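PDB 5OQR: condensin complex subunit 3 from Schizosaccharomyces pombe, which acts as a regulatory subunit of condensin, the complex required to convert interphase chromatin into condensed, mitotic-like chromosomes, and probably also has a role in interphase. Local coordinates for residues Leu702-His707 and Ser745-Arg750; Leu710-Phe715 and Lys752-Thr757; Pro632-Gly637 and Gln642-Thr647; Trp682-Lys687 and Lys736-Thr741; Ser717-Ser722 and His761-Asp766. One frame throughout, in Å; residues are numbered along the deposited sequence.

Contact 1. Residues Leu702-His707 and Ser745-Arg750; sequences LNHNVH and SSDYQR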
# COMPACT_ATOMS: atom_id res chain seq x y z
N LEU A 702 35.06 -9.07 14.26
CA LEU A 702 35.61 -8.46 13.04
C LEU A 702 34.67 -8.80 11.88
O LEU A 702 34.94 -9.63 11.03
CB LEU A 702 37.04 -8.90 12.75
CG LEU A 702 37.64 -8.04 11.62
CD1 LEU A 702 37.48 -6.53 11.88
CD2 LEU A 702 39.10 -8.35 11.40
N ASN A 703 33.51 -8.16 11.92
CA ASN A 703 32.67 -7.95 10.75
C ASN A 703 33.01 -6.57 10.20
O ASN A 703 33.03 -5.59 10.95
CB ASN A 703 31.19 -8.02 11.12
CG ASN A 703 30.49 -9.24 10.55
OD1 ASN A 703 31.07 -10.05 9.83
ND2 ASN A 703 29.21 -9.37 10.89
N HIS A 704 33.29 -6.49 8.90
CA HIS A 704 33.63 -5.21 8.31
C HIS A 704 32.36 -4.43 7.99
O HIS A 704 31.35 -5.00 7.56
CB HIS A 704 34.46 -5.41 7.05
CG HIS A 704 35.76 -6.12 7.30
ND1 HIS A 704 36.82 -5.51 7.93
CD2 HIS A 704 36.15 -7.38 7.02
CE1 HIS A 704 37.82 -6.37 8.02
NE2 HIS A 704 37.44 -7.51 7.47
N ASN A 705 32.41 -3.13 8.25
CA ASN A 705 31.26 -2.27 8.00
C ASN A 705 31.00 -2.18 6.50
O ASN A 705 31.91 -1.93 5.72
CB ASN A 705 31.52 -0.88 8.59
CG ASN A 705 30.30 0.00 8.54
OD1 ASN A 705 30.14 0.80 7.62
ND2 ASN A 705 29.43 -0.13 9.53
N VAL A 706 29.74 -2.39 6.12
CA VAL A 706 29.38 -2.38 4.70
C VAL A 706 29.61 -1.00 4.10
O VAL A 706 30.04 -0.87 2.95
CB VAL A 706 27.93 -2.85 4.51
CG1 VAL A 706 27.54 -2.83 3.03
CG2 VAL A 706 27.73 -4.24 5.09
N HIS A 707 29.31 0.05 4.86
CA HIS A 707 29.45 1.40 4.33
C HIS A 707 30.91 1.79 4.18
O HIS A 707 31.28 2.46 3.21
CB HIS A 707 28.70 2.39 5.22
CG HIS A 707 27.27 2.59 4.84
ND1 HIS A 707 26.43 3.44 5.53
CD2 HIS A 707 26.53 2.06 3.84
CE1 HIS A 707 25.24 3.43 4.97
NE2 HIS A 707 25.27 2.60 3.95
N SER A 745 41.05 0.21 14.14
CA SER A 745 41.84 1.24 13.47
C SER A 745 42.32 0.77 12.10
O SER A 745 42.42 1.59 11.17
CB SER A 745 43.04 1.63 14.34
OG SER A 745 42.61 2.23 15.55
N SER A 746 42.63 -0.52 11.95
CA SER A 746 43.09 -1.02 10.66
C SER A 746 42.03 -0.84 9.58
O SER A 746 42.37 -0.74 8.40
CB SER A 746 43.47 -2.50 10.78
OG SER A 746 42.37 -3.27 11.22
N ASP A 747 40.75 -0.79 9.96
CA ASP A 747 39.70 -0.55 8.98
C ASP A 747 39.78 0.87 8.44
O ASP A 747 39.76 1.08 7.22
CB ASP A 747 38.33 -0.83 9.60
CG ASP A 747 38.09 -2.30 9.88
OD1 ASP A 747 38.61 -3.14 9.11
OD2 ASP A 747 37.39 -2.62 10.85
N TYR A 748 39.87 1.85 9.33
CA TYR A 748 40.04 3.23 8.89
C TYR A 748 41.35 3.41 8.13
O TYR A 748 41.42 4.16 7.16
CB TYR A 748 39.98 4.18 10.08
CG TYR A 748 38.73 4.06 10.91
CD1 TYR A 748 37.49 4.38 10.37
CD2 TYR A 748 38.78 3.64 12.23
CE1 TYR A 748 36.34 4.27 11.12
CE2 TYR A 748 37.64 3.53 12.99
CZ TYR A 748 36.42 3.85 12.43
OH TYR A 748 35.27 3.75 13.19
N GLN A 749 42.40 2.72 8.57
CA GLN A 749 43.68 2.79 7.87
C GLN A 749 43.56 2.24 6.46
O GLN A 749 44.14 2.78 5.52
CB GLN A 749 44.75 2.03 8.65
CG GLN A 749 45.14 2.68 9.97
CD GLN A 749 46.05 1.79 10.80
OE1 GLN A 749 46.50 0.74 10.35
NE2 GLN A 749 46.31 2.21 12.03
N ARG A 750 42.80 1.15 6.29
CA ARG A 750 42.68 0.53 4.97
C ARG A 750 41.92 1.44 4.01
O ARG A 750 42.28 1.53 2.83
CB ARG A 750 41.98 -0.82 5.09
CG ARG A 750 42.45 -1.83 4.06
CD ARG A 750 41.31 -2.65 3.49
NE ARG A 750 41.75 -3.43 2.33
CZ ARG A 750 40.93 -4.01 1.46
NH1 ARG A 750 39.61 -3.89 1.59
NH2 ARG A 750 41.43 -4.69 0.44
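His704 and Asp747 supply the polar part of this small interface, which buries 92 Å² in all. ND1 of His704 gives a weak hydrogen bond to OD1 of Asp747, at 3.2 Å and with an N-H...O angle of 133°. The bend is consistent with the position of the oxygen: OD1 of Asp747 also lies 3.5 Å from CE1 of His704, beside the ND1-CE1 edge instead of straight ahead of the nitrogen. It stays near the plane of the imidazole, whereas the carboxylate itself is turned 76° against the ring. In His704 CG stands beside the backbone N and anti to the carbonyl carbon (chi1 -61°), which swings the ring end over to the helix.

The other contact is van der Waals only: the methyl CD1 of Leu702 passes the carboxylate oxygen OD2 of Asp747 at 4.0 Å, the two side chains sliding past each other in opposite directions, and Leu702 is itself poorly ordered.

A third kind of interaction is local capping. Asn705, at the N-cap of helix 706-717, accepts on OD1 a weak bond from N of His707 (3.0 Å) and a hydrogen bond from N of Leu708.

Asp747, in the first turn of helix 745-759, thus gives the loop a weak polar contact while resting on Leu708. On the flanks, Val706 packs against Ala646 of helix 639-661, and Tyr748 faces helix 767-785.

Contact 2. Residues Leu710-Phe715 and Lys752-Thr757; sequences LANMIF and KRKLET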
# COMPACT_ATOMS: atom_id res chain seq x y z
N LEU A 710 31.88 0.09 1.25
CA LEU A 710 31.37 0.79 0.08
C LEU A 710 32.25 1.98 -0.28
O LEU A 710 32.42 2.30 -1.46
CB LEU A 710 29.93 1.23 0.32
CG LEU A 710 29.23 1.93 -0.85
CD1 LEU A 710 29.15 1.03 -2.06
CD2 LEU A 710 27.85 2.40 -0.43
N ALA A 711 32.79 2.67 0.73
CA ALA A 711 33.74 3.74 0.47
C ALA A 711 34.92 3.23 -0.35
O ALA A 711 35.31 3.84 -1.35
CB ALA A 711 34.22 4.34 1.79
N ASN A 712 35.49 2.09 0.05
CA ASN A 712 36.58 1.50 -0.72
C ASN A 712 36.15 1.20 -2.14
O ASN A 712 36.92 1.41 -3.09
CB ASN A 712 37.08 0.23 -0.02
CG ASN A 712 37.56 0.49 1.39
OD1 ASN A 712 37.99 1.60 1.72
ND2 ASN A 712 37.48 -0.53 2.23
N MET A 713 34.92 0.70 -2.32
CA MET A 713 34.42 0.44 -3.67
C MET A 713 34.38 1.72 -4.49
O MET A 713 34.81 1.74 -5.65
CB MET A 713 33.02 -0.18 -3.60
CG MET A 713 32.94 -1.51 -2.86
SD MET A 713 34.02 -2.77 -3.55
CE MET A 713 33.34 -2.94 -5.20
N ILE A 714 33.87 2.80 -3.90
CA ILE A 714 33.78 4.07 -4.62
C ILE A 714 35.16 4.54 -5.05
O ILE A 714 35.38 4.90 -6.21
CB ILE A 714 33.06 5.12 -3.74
CG1 ILE A 714 31.61 4.69 -3.50
CG2 ILE A 714 33.11 6.49 -4.39
CD1 ILE A 714 30.87 5.51 -2.48
N PHE A 715 36.13 4.53 -4.13
CA PHE A 715 37.47 4.99 -4.47
C PHE A 715 38.03 4.22 -5.66
O PHE A 715 38.70 4.79 -6.52
CB PHE A 715 38.40 4.85 -3.26
CG PHE A 715 38.11 5.82 -2.16
CD1 PHE A 715 37.98 7.17 -2.43
CD2 PHE A 715 37.97 5.39 -0.86
CE1 PHE A 715 37.72 8.07 -1.42
CE2 PHE A 715 37.70 6.28 0.15
CZ PHE A 715 37.57 7.62 -0.13
N LYS A 752 41.73 4.75 4.17
CA LYS A 752 42.58 5.88 3.85
C LYS A 752 43.59 5.52 2.77
O LYS A 752 43.88 6.32 1.87
CB LYS A 752 43.30 6.38 5.10
CG LYS A 752 44.14 7.63 4.87
CD LYS A 752 44.43 8.36 6.17
CE LYS A 752 45.27 9.61 5.92
NZ LYS A 752 46.59 9.28 5.32
N ARG A 753 44.14 4.30 2.82
CA ARG A 753 44.98 3.82 1.73
C ARG A 753 44.23 3.87 0.41
O ARG A 753 44.80 4.25 -0.62
CB ARG A 753 45.45 2.39 2.03
CG ARG A 753 46.87 2.30 2.55
CD ARG A 753 46.99 1.25 3.65
NE ARG A 753 46.41 -0.03 3.25
CZ ARG A 753 46.05 -0.99 4.10
NH1 ARG A 753 46.20 -0.81 5.41
NH2 ARG A 753 45.53 -2.12 3.64
N LYS A 754 42.95 3.48 0.41
CA LYS A 754 42.14 3.59 -0.79
C LYS A 754 41.98 5.04 -1.20
O LYS A 754 42.11 5.38 -2.38
CB LYS A 754 40.77 2.94 -0.56
CG LYS A 754 40.55 1.64 -1.30
CD LYS A 754 41.20 0.47 -0.59
CE LYS A 754 41.04 -0.80 -1.40
NZ LYS A 754 41.89 -1.90 -0.89
N LEU A 755 41.68 5.91 -0.24
CA LEU A 755 41.62 7.35 -0.51
C LEU A 755 42.89 7.83 -1.19
O LEU A 755 42.84 8.52 -2.21
CB LEU A 755 41.39 8.10 0.81
CG LEU A 755 41.23 9.62 0.86
CD1 LEU A 755 42.55 10.37 0.68
CD2 LEU A 755 40.20 10.10 -0.14
N GLU A 756 44.05 7.46 -0.65
CA GLU A 756 45.32 7.94 -1.19
C GLU A 756 45.57 7.40 -2.59
O GLU A 756 46.04 8.14 -3.47
CB GLU A 756 46.47 7.56 -0.26
CG GLU A 756 46.41 8.25 1.09
CD GLU A 756 47.44 7.70 2.07
OE1 GLU A 756 47.52 8.23 3.20
OE2 GLU A 756 48.16 6.75 1.70
N THR A 757 45.28 6.12 -2.82
CA THR A 757 45.46 5.56 -4.16
C THR A 757 44.67 6.35 -5.19
O THR A 757 45.16 6.58 -6.31
CB THR A 757 45.04 4.09 -4.16
OG1 THR A 757 45.87 3.35 -3.27
CG2 THR A 757 45.15 3.50 -5.57
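Phe715 and Leu755 carry the main apolar contact between two helices that run almost in the same direction: the axes of 710-715 and 752-757 come within 9.0 Å at 13°. CA of Leu755 stands 3.9 Å from the centroid of the Phe715 ring and 2° off its normal, a CH-pi contact centred on the face. CD2 of Leu755, 3.5 Å from CE1 of Phe715, extends the cover toward the outer end of the ring. With CG of Phe715 anti to the carbonyl carbon (chi1 -70°), the ring is laid against the backbone of the other helix. Cutting Phe715 back to an alanine is likely to open a gap against CA and CD2 of Leu755.

The aliphatic part of Lys754 makes further van der Waals contacts: its CB lies 3.7 Å from CD2 of Phe715 and 3.8 Å from OD1 of Asn712, and the Lys754 and Asn712 side chains cross at about a right angle. The bend at chi2 then leads the ammonium end away from the interface.

No hydrogen bond spans the two segments. OD1 of Asn712 is paired instead with OG1 of Thr751, and a salt bridge between Lys752 and Glu756 runs along its own helix.

Phe776 and Leu734 also touch Phe715. Helix 706-717, in HEAT 9, side by side with helix 745-759, the next but one along the chain, shows the parallel stacking of alternate helices characteristic of alpha solenoids.

Contact 3. Residues Pro632-Gly637 and Gln642-Thr647; sequences PVYAFG and QWRIAT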
# COMPACT_ATOMS: atom_id res chain seq x y z
N PRO A 632 13.93 -4.81 0.68
CA PRO A 632 14.03 -4.68 2.14
C PRO A 632 14.16 -6.01 2.85
O PRO A 632 14.93 -6.13 3.81
CB PRO A 632 12.73 -3.96 2.52
CG PRO A 632 12.27 -3.30 1.27
CD PRO A 632 12.70 -4.19 0.16
N VAL A 633 13.42 -7.03 2.40
CA VAL A 633 13.48 -8.34 3.04
C VAL A 633 14.87 -8.95 2.87
O VAL A 633 15.45 -9.50 3.81
CB VAL A 633 12.39 -9.26 2.47
CG1 VAL A 633 12.66 -10.73 2.79
CG2 VAL A 633 11.04 -8.85 3.00
N TYR A 634 15.41 -8.86 1.66
CA TYR A 634 16.72 -9.44 1.38
C TYR A 634 17.82 -8.64 2.06
O TYR A 634 18.69 -9.20 2.75
CB TYR A 634 16.94 -9.50 -0.13
CG TYR A 634 18.26 -10.08 -0.57
CD1 TYR A 634 19.33 -9.26 -0.89
CD2 TYR A 634 18.44 -11.45 -0.68
CE1 TYR A 634 20.54 -9.78 -1.30
CE2 TYR A 634 19.64 -11.98 -1.09
CZ TYR A 634 20.69 -11.14 -1.40
OH TYR A 634 21.89 -11.66 -1.81
N ALA A 635 17.80 -7.32 1.91
CA ALA A 635 18.87 -6.48 2.43
C ALA A 635 18.91 -6.51 3.95
O ALA A 635 19.97 -6.70 4.56
CB ALA A 635 18.71 -5.04 1.93
N PHE A 636 17.76 -6.33 4.59
CA PHE A 636 17.70 -6.20 6.04
C PHE A 636 17.66 -7.53 6.77
O PHE A 636 17.59 -7.54 8.01
CB PHE A 636 16.50 -5.35 6.44
CG PHE A 636 16.50 -3.98 5.83
CD1 PHE A 636 17.68 -3.27 5.70
CD2 PHE A 636 15.33 -3.40 5.38
CE1 PHE A 636 17.70 -2.01 5.13
CE2 PHE A 636 15.33 -2.14 4.81
CZ PHE A 636 16.52 -1.44 4.69
N GLY A 637 17.70 -8.65 6.05
CA GLY A 637 17.63 -9.95 6.69
C GLY A 637 18.97 -10.42 7.23
O GLY A 637 19.02 -11.08 8.27
N GLN A 642 23.56 -7.25 2.77
CA GLN A 642 23.96 -5.86 2.59
C GLN A 642 25.33 -5.77 1.94
O GLN A 642 25.59 -4.89 1.12
CB GLN A 642 23.94 -5.12 3.93
CG GLN A 642 22.57 -5.09 4.58
CD GLN A 642 22.52 -4.18 5.79
OE1 GLN A 642 23.22 -4.39 6.77
NE2 GLN A 642 21.68 -3.15 5.72
N TRP A 643 26.23 -6.69 2.30
CA TRP A 643 27.57 -6.69 1.72
C TRP A 643 27.51 -6.95 0.22
O TRP A 643 28.20 -6.28 -0.56
CB TRP A 643 28.43 -7.75 2.41
CG TRP A 643 29.88 -7.69 2.05
CD1 TRP A 643 30.49 -8.25 0.97
CD2 TRP A 643 30.92 -7.03 2.79
NE1 TRP A 643 31.83 -7.98 0.99
CE2 TRP A 643 32.12 -7.23 2.10
CE3 TRP A 643 30.94 -6.28 3.97
CZ2 TRP A 643 33.34 -6.72 2.54
CZ3 TRP A 643 32.15 -5.77 4.41
CH2 TRP A 643 33.33 -6.00 3.70
N ARG A 644 26.68 -7.90 -0.21
CA ARG A 644 26.56 -8.20 -1.63
C ARG A 644 26.04 -7.00 -2.41
O ARG A 644 26.40 -6.82 -3.58
CB ARG A 644 25.62 -9.39 -1.84
CG ARG A 644 26.10 -10.69 -1.22
CD ARG A 644 25.14 -11.82 -1.52
NE ARG A 644 25.52 -13.07 -0.86
CZ ARG A 644 24.99 -13.53 0.27
NH1 ARG A 644 24.04 -12.85 0.90
NH2 ARG A 644 25.42 -14.68 0.77
N ILE A 645 25.20 -6.17 -1.79
CA ILE A 645 24.65 -5.02 -2.49
C ILE A 645 25.71 -3.93 -2.64
O ILE A 645 25.80 -3.27 -3.68
CB ILE A 645 23.40 -4.50 -1.76
CG1 ILE A 645 22.32 -5.60 -1.72
CG2 ILE A 645 22.84 -3.25 -2.44
CD1 ILE A 645 21.15 -5.29 -0.82
N ALA A 646 26.52 -3.73 -1.60
CA ALA A 646 27.61 -2.76 -1.70
C ALA A 646 28.66 -3.21 -2.72
O ALA A 646 29.36 -2.37 -3.29
CB ALA A 646 28.25 -2.56 -0.33
N THR A 647 28.77 -4.52 -2.96
CA THR A 647 29.78 -5.03 -3.88
C THR A 647 29.45 -4.71 -5.33
O THR A 647 30.36 -4.62 -6.16
CB THR A 647 29.94 -6.53 -3.68
OG1 THR A 647 30.43 -6.78 -2.36
CG2 THR A 647 30.91 -7.13 -4.69
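Tyr634 and Arg644 meet at about a right angle: OH of Tyr634 ends 3.3 Å from CD of Arg644, and the ring and guanidinium planes are 46° apart. Having CG anti to the backbone N (chi1 -180°) carries the Tyr634 ring across to the second helix; its OH is hydrogen-bonded to OD2 of Asp601, on helix 601-613. CD1 of Ile645 points at Ala635 and reaches its CB at 3.7 Å, with the edge of the Tyr634 ring alongside.

Gln642 runs past the end of the first helix. Its CG lies 3.1 Å from O of Ala635, while its amide nitrogen NE2 comes to the edge of the Phe636 ring, 4.0 Å from CD1, the amide and ring planes 77° apart. That nitrogen is hydrogen-bonded to the carbonyls of Trp682 and Asp684, so the amide links this corner to the loop after helix 669-682. A leucine in its place would probably cost both carbonyls this donor and lose the link to that loop.

Leu605 packs on Tyr634, Arg644 and Ile645 alike. Helices 621-635 and 639-661, joined by a three-residue link, are consecutive helices packed at a corner of an all-helical solenoid.

Contact 4. Residues Trp682-Lys687 and Lys736-Thr741; sequences WTDNEK and KLKIPT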
# COMPACT_ATOMS: atom_id res chain seq x y z
N TRP A 682 19.56 0.47 2.04
CA TRP A 682 19.64 -0.99 1.99
C TRP A 682 20.94 -1.50 2.58
O TRP A 682 20.97 -2.59 3.16
CB TRP A 682 19.51 -1.47 0.54
CG TRP A 682 18.17 -1.24 -0.07
CD1 TRP A 682 17.00 -0.99 0.59
CD2 TRP A 682 17.85 -1.23 -1.46
NE1 TRP A 682 15.98 -0.83 -0.31
CE2 TRP A 682 16.48 -0.97 -1.58
CE3 TRP A 682 18.60 -1.42 -2.63
CZ2 TRP A 682 15.84 -0.89 -2.81
CZ3 TRP A 682 17.97 -1.34 -3.85
CH2 TRP A 682 16.60 -1.08 -3.93
N THR A 683 22.02 -0.74 2.44
CA THR A 683 23.34 -1.17 2.90
C THR A 683 23.68 -0.66 4.30
O THR A 683 24.75 -0.98 4.81
CB THR A 683 24.40 -0.71 1.90
OG1 THR A 683 24.19 0.67 1.59
CG2 THR A 683 24.31 -1.49 0.62
N ASP A 684 22.78 0.09 4.93
CA ASP A 684 23.03 0.64 6.26
C ASP A 684 22.87 -0.46 7.30
O ASP A 684 21.81 -1.07 7.42
CB ASP A 684 22.06 1.79 6.53
CG ASP A 684 22.35 2.51 7.83
OD1 ASP A 684 23.02 1.93 8.71
OD2 ASP A 684 21.91 3.67 7.97
N ASN A 685 23.94 -0.70 8.07
CA ASN A 685 23.90 -1.76 9.08
C ASN A 685 22.87 -1.47 10.16
O ASN A 685 22.33 -2.41 10.77
CB ASN A 685 25.29 -1.92 9.71
CG ASN A 685 25.32 -3.01 10.76
OD1 ASN A 685 25.33 -2.74 11.96
ND2 ASN A 685 25.34 -4.26 10.31
N GLU A 686 22.58 -0.20 10.42
CA GLU A 686 21.62 0.15 11.46
C GLU A 686 20.21 -0.35 11.14
O GLU A 686 19.41 -0.54 12.06
CB GLU A 686 21.60 1.66 11.67
CG GLU A 686 20.71 2.13 12.81
CD GLU A 686 21.20 1.67 14.17
OE1 GLU A 686 22.35 1.19 14.25
OE2 GLU A 686 20.45 1.79 15.16
N LYS A 687 19.90 -0.56 9.86
CA LYS A 687 18.55 -0.89 9.44
C LYS A 687 18.28 -2.40 9.41
O LYS A 687 17.28 -2.82 8.82
CB LYS A 687 18.25 -0.29 8.07
CG LYS A 687 18.37 1.22 8.01
CD LYS A 687 17.42 1.80 6.98
CE LYS A 687 17.85 3.18 6.52
NZ LYS A 687 18.05 4.12 7.66
N LYS A 736 27.39 10.96 2.50
CA LYS A 736 26.16 10.38 3.02
C LYS A 736 26.39 9.07 3.76
O LYS A 736 25.50 8.62 4.48
CB LYS A 736 25.17 10.15 1.88
CG LYS A 736 24.97 11.35 0.99
CD LYS A 736 24.06 11.03 -0.18
CE LYS A 736 23.97 12.20 -1.15
NZ LYS A 736 23.47 13.44 -0.49
N LEU A 737 27.56 8.45 3.60
CA LEU A 737 27.84 7.19 4.27
C LEU A 737 27.69 7.34 5.78
O LEU A 737 27.92 8.41 6.35
CB LEU A 737 29.24 6.71 3.93
CG LEU A 737 29.53 6.42 2.46
CD1 LEU A 737 31.01 6.13 2.26
CD2 LEU A 737 28.69 5.26 1.96
N LYS A 738 27.29 6.25 6.42
CA LYS A 738 27.15 6.17 7.87
C LYS A 738 28.28 5.28 8.38
O LYS A 738 28.15 4.06 8.43
CB LYS A 738 25.79 5.63 8.27
CG LYS A 738 24.70 6.68 8.35
CD LYS A 738 23.50 6.17 9.13
CE LYS A 738 23.78 6.12 10.63
NZ LYS A 738 22.92 5.12 11.33
N ILE A 739 29.39 5.90 8.76
CA ILE A 739 30.57 5.20 9.23
C ILE A 739 30.54 5.22 10.75
O ILE A 739 30.53 6.31 11.34
CB ILE A 739 31.86 5.84 8.69
CG1 ILE A 739 31.74 6.09 7.19
CG2 ILE A 739 33.06 4.96 9.00
CD1 ILE A 739 31.50 4.84 6.36
N PRO A 740 30.50 4.07 11.43
CA PRO A 740 30.59 4.08 12.89
C PRO A 740 31.98 4.50 13.36
O PRO A 740 32.95 4.47 12.61
CB PRO A 740 30.27 2.64 13.29
CG PRO A 740 30.52 1.84 12.07
CD PRO A 740 30.22 2.72 10.91
N THR A 741 32.05 4.89 14.63
CA THR A 741 33.27 5.40 15.22
C THR A 741 33.97 4.39 16.12
O THR A 741 34.99 4.73 16.73
CB THR A 741 32.97 6.67 16.01
OG1 THR A 741 32.15 6.35 17.14
CG2 THR A 741 32.26 7.70 15.14
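Lys738 and Asp684 face each other across a long salt bridge, NZ of Lys738 standing 3.8 Å from OD2 of Asp684, although the lysine chain runs right beside the carboxylate and its CD is modelled nearer to that oxygen than NZ is. The bend at chi3 (74°) turns the chain beyond CD, so that CE and NZ run on past OD2 toward Glu686, whose CB is 3.7 Å from NZ of Lys738. The carboxylate of Glu686 is farther off, with OE1 at 4.9 Å from NZ of Lys738, and this side chain is poorly ordered.

Asp684 is fixed mainly by its own segment. Its OD1 accepts from N of Glu686 at 2.8 Å, with an N-H...O angle of 153°, and the donor lies above the carboxylate plane. This is an Asx turn, and it leads into the 3-10 segment 685-686. A second long ion pair joins OD2 of Asp684 to NZ of Lys687 at 3.9 Å, completing a network of two lysines round one buried carboxylate.

His707 of helix 706-717 bridges the two loops, with ND1 hydrogen-bonded to the backbone N of Lys738 and NE2 to the hydroxyl OG1 of Thr683. Its side chain touches Asp684 as well.

Neither lysine is close enough to give the carboxylate a tight ion pair, and no direct hydrogen bond joins the segments. The direct Asp684-Lys738 attraction is therefore probably diffuse, the His707 bridge supplying hydrogen bonds between the loops; Lys738 and Lys687 together probably offset the Asp684 charge, while the Asx turn sets where that charge stands.

Contact 5. Residues Ser717-Ser722 and His761-Asp766; sequences SLPNAS and HGFTMD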
# COMPACT_ATOMS: atom_id res chain seq x y z
N SER A 717 36.33 2.85 -8.08
CA SER A 717 35.53 3.03 -9.28
C SER A 717 35.55 4.45 -9.82
O SER A 717 35.16 4.67 -10.97
CB SER A 717 34.08 2.63 -9.01
OG SER A 717 33.37 3.67 -8.37
N LEU A 718 36.00 5.43 -9.02
CA LEU A 718 36.06 6.80 -9.51
C LEU A 718 36.87 6.95 -10.78
O LEU A 718 36.47 7.74 -11.65
CB LEU A 718 36.61 7.71 -8.41
CG LEU A 718 35.73 7.93 -7.18
CD1 LEU A 718 36.51 8.63 -6.09
CD2 LEU A 718 34.48 8.72 -7.54
N PRO A 719 38.00 6.26 -10.97
CA PRO A 719 38.73 6.39 -12.24
C PRO A 719 37.89 6.04 -13.45
O PRO A 719 37.96 6.73 -14.47
CB PRO A 719 39.91 5.43 -12.06
CG PRO A 719 40.10 5.33 -10.60
CD PRO A 719 38.74 5.42 -10.00
N ASN A 720 37.10 4.96 -13.37
CA ASN A 720 36.29 4.55 -14.51
C ASN A 720 35.09 5.46 -14.73
O ASN A 720 34.52 5.47 -15.83
CB ASN A 720 35.83 3.10 -14.33
CG ASN A 720 36.99 2.14 -14.20
OD1 ASN A 720 38.02 2.31 -14.85
ND2 ASN A 720 36.83 1.12 -13.37
N ALA A 721 34.68 6.21 -13.71
CA ALA A 721 33.66 7.23 -13.91
C ALA A 721 34.17 8.29 -14.87
O ALA A 721 35.38 8.46 -15.08
CB ALA A 721 33.28 7.87 -12.58
N SER A 722 33.24 9.02 -15.48
CA SER A 722 33.56 10.09 -16.41
C SER A 722 33.48 11.42 -15.67
O SER A 722 32.46 11.74 -15.06
CB SER A 722 32.60 10.09 -17.59
OG SER A 722 31.31 10.54 -17.20
N HIS A 761 45.97 9.59 -8.56
CA HIS A 761 45.62 9.77 -9.97
C HIS A 761 45.77 11.23 -10.39
O HIS A 761 46.02 11.50 -11.57
CB HIS A 761 44.19 9.30 -10.23
CG HIS A 761 44.09 7.85 -10.60
ND1 HIS A 761 44.15 6.84 -9.67
CD2 HIS A 761 43.93 7.25 -11.81
CE1 HIS A 761 44.03 5.68 -10.29
NE2 HIS A 761 43.90 5.90 -11.58
N GLY A 762 45.63 12.16 -9.46
CA GLY A 762 45.76 13.57 -9.78
C GLY A 762 44.63 14.11 -10.63
O GLY A 762 44.86 14.95 -11.50
N PHE A 763 43.41 13.64 -10.39
CA PHE A 763 42.26 14.15 -11.13
C PHE A 763 41.93 15.56 -10.68
O PHE A 763 42.17 15.95 -9.53
CB PHE A 763 41.05 13.23 -10.93
CG PHE A 763 41.16 11.91 -11.63
CD1 PHE A 763 41.55 11.84 -12.96
CD2 PHE A 763 40.89 10.73 -10.96
CE1 PHE A 763 41.66 10.62 -13.60
CE2 PHE A 763 40.99 9.51 -11.60
CZ PHE A 763 41.38 9.46 -12.92
N THR A 764 41.37 16.34 -11.60
CA THR A 764 40.99 17.72 -11.32
C THR A 764 39.58 17.74 -10.73
O THR A 764 38.63 17.31 -11.39
CB THR A 764 41.06 18.57 -12.59
OG1 THR A 764 42.33 18.38 -13.22
CG2 THR A 764 40.88 20.04 -12.25
N MET A 765 39.46 18.24 -9.51
CA MET A 765 38.20 18.24 -8.78
C MET A 765 37.82 19.65 -8.38
O MET A 765 38.67 20.49 -8.09
CB MET A 765 38.30 17.35 -7.54
CG MET A 765 38.06 15.88 -7.83
SD MET A 765 38.61 14.80 -6.49
CE MET A 765 40.38 14.88 -6.70
N ASP A 766 36.51 19.90 -8.35
CA ASP A 766 35.98 21.19 -7.96
C ASP A 766 36.07 21.36 -6.44
O ASP A 766 36.55 20.48 -5.72
CB ASP A 766 34.54 21.34 -8.45
CG ASP A 766 33.60 20.37 -7.77
OD1 ASP A 766 33.08 20.71 -6.69
OD2 ASP A 766 33.39 19.27 -8.32
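The carbonyl O of Ser717 is held by two amides of the turn that carries Pro719 against His761 and Phe763: N of Ala721 at 3.2 Å and, more weakly, N of Asn720 at 3.1 Å. No hydrogen bond crosses between the segments, where proline meets aromatic rings.

Pro719 comes over one face of the His761 imidazole. Its CG stands 4.2 Å from the ring centroid and 22° off the normal, a CH-pi contact displaced toward the rim, with the two side chains at about a right angle. CE2 of Phe763 reaches the same proline nearer its backbone, 3.9 Å from its CA and 4.2 Å from its CB. CB of His761 also lies over a face of the Phe763 ring, so the two aromatic residues pack on each other as well as on Pro719.

Arg727 of helix 725-736 borders the site, making a cation-pi contact with Phe763 and hydrogen bonds to the carbonyls of Leu718 and Pro719. The interface thus joins, near the surface, the loop after helix 706-717 to the one linking helices 745-759 and 767-785, with Leu718 packed inward on Tyr758.

Contact 3 comes first along the chain, closing the turn between helices 621-635 and 639-661. The other four cross one another, their segments alternating through the last part of the chain. Contacts 1 and 2, their centres about 12 Å apart, share helices 706-717 and 745-759; contact 5 joins the loops that follow those helices, its centre about 12 Å from that of contact 2 and about 24 Å from that of contact 1. The centre of contact 4 lies about 12 Å from those of contacts 1 and 3, and it touches each, through Gln642 of contact 3 and through Tyr748 and His707 of contact 1. Together they join successive helical layers, HEAT 9 among them, into one continuous C-terminal solenoid end.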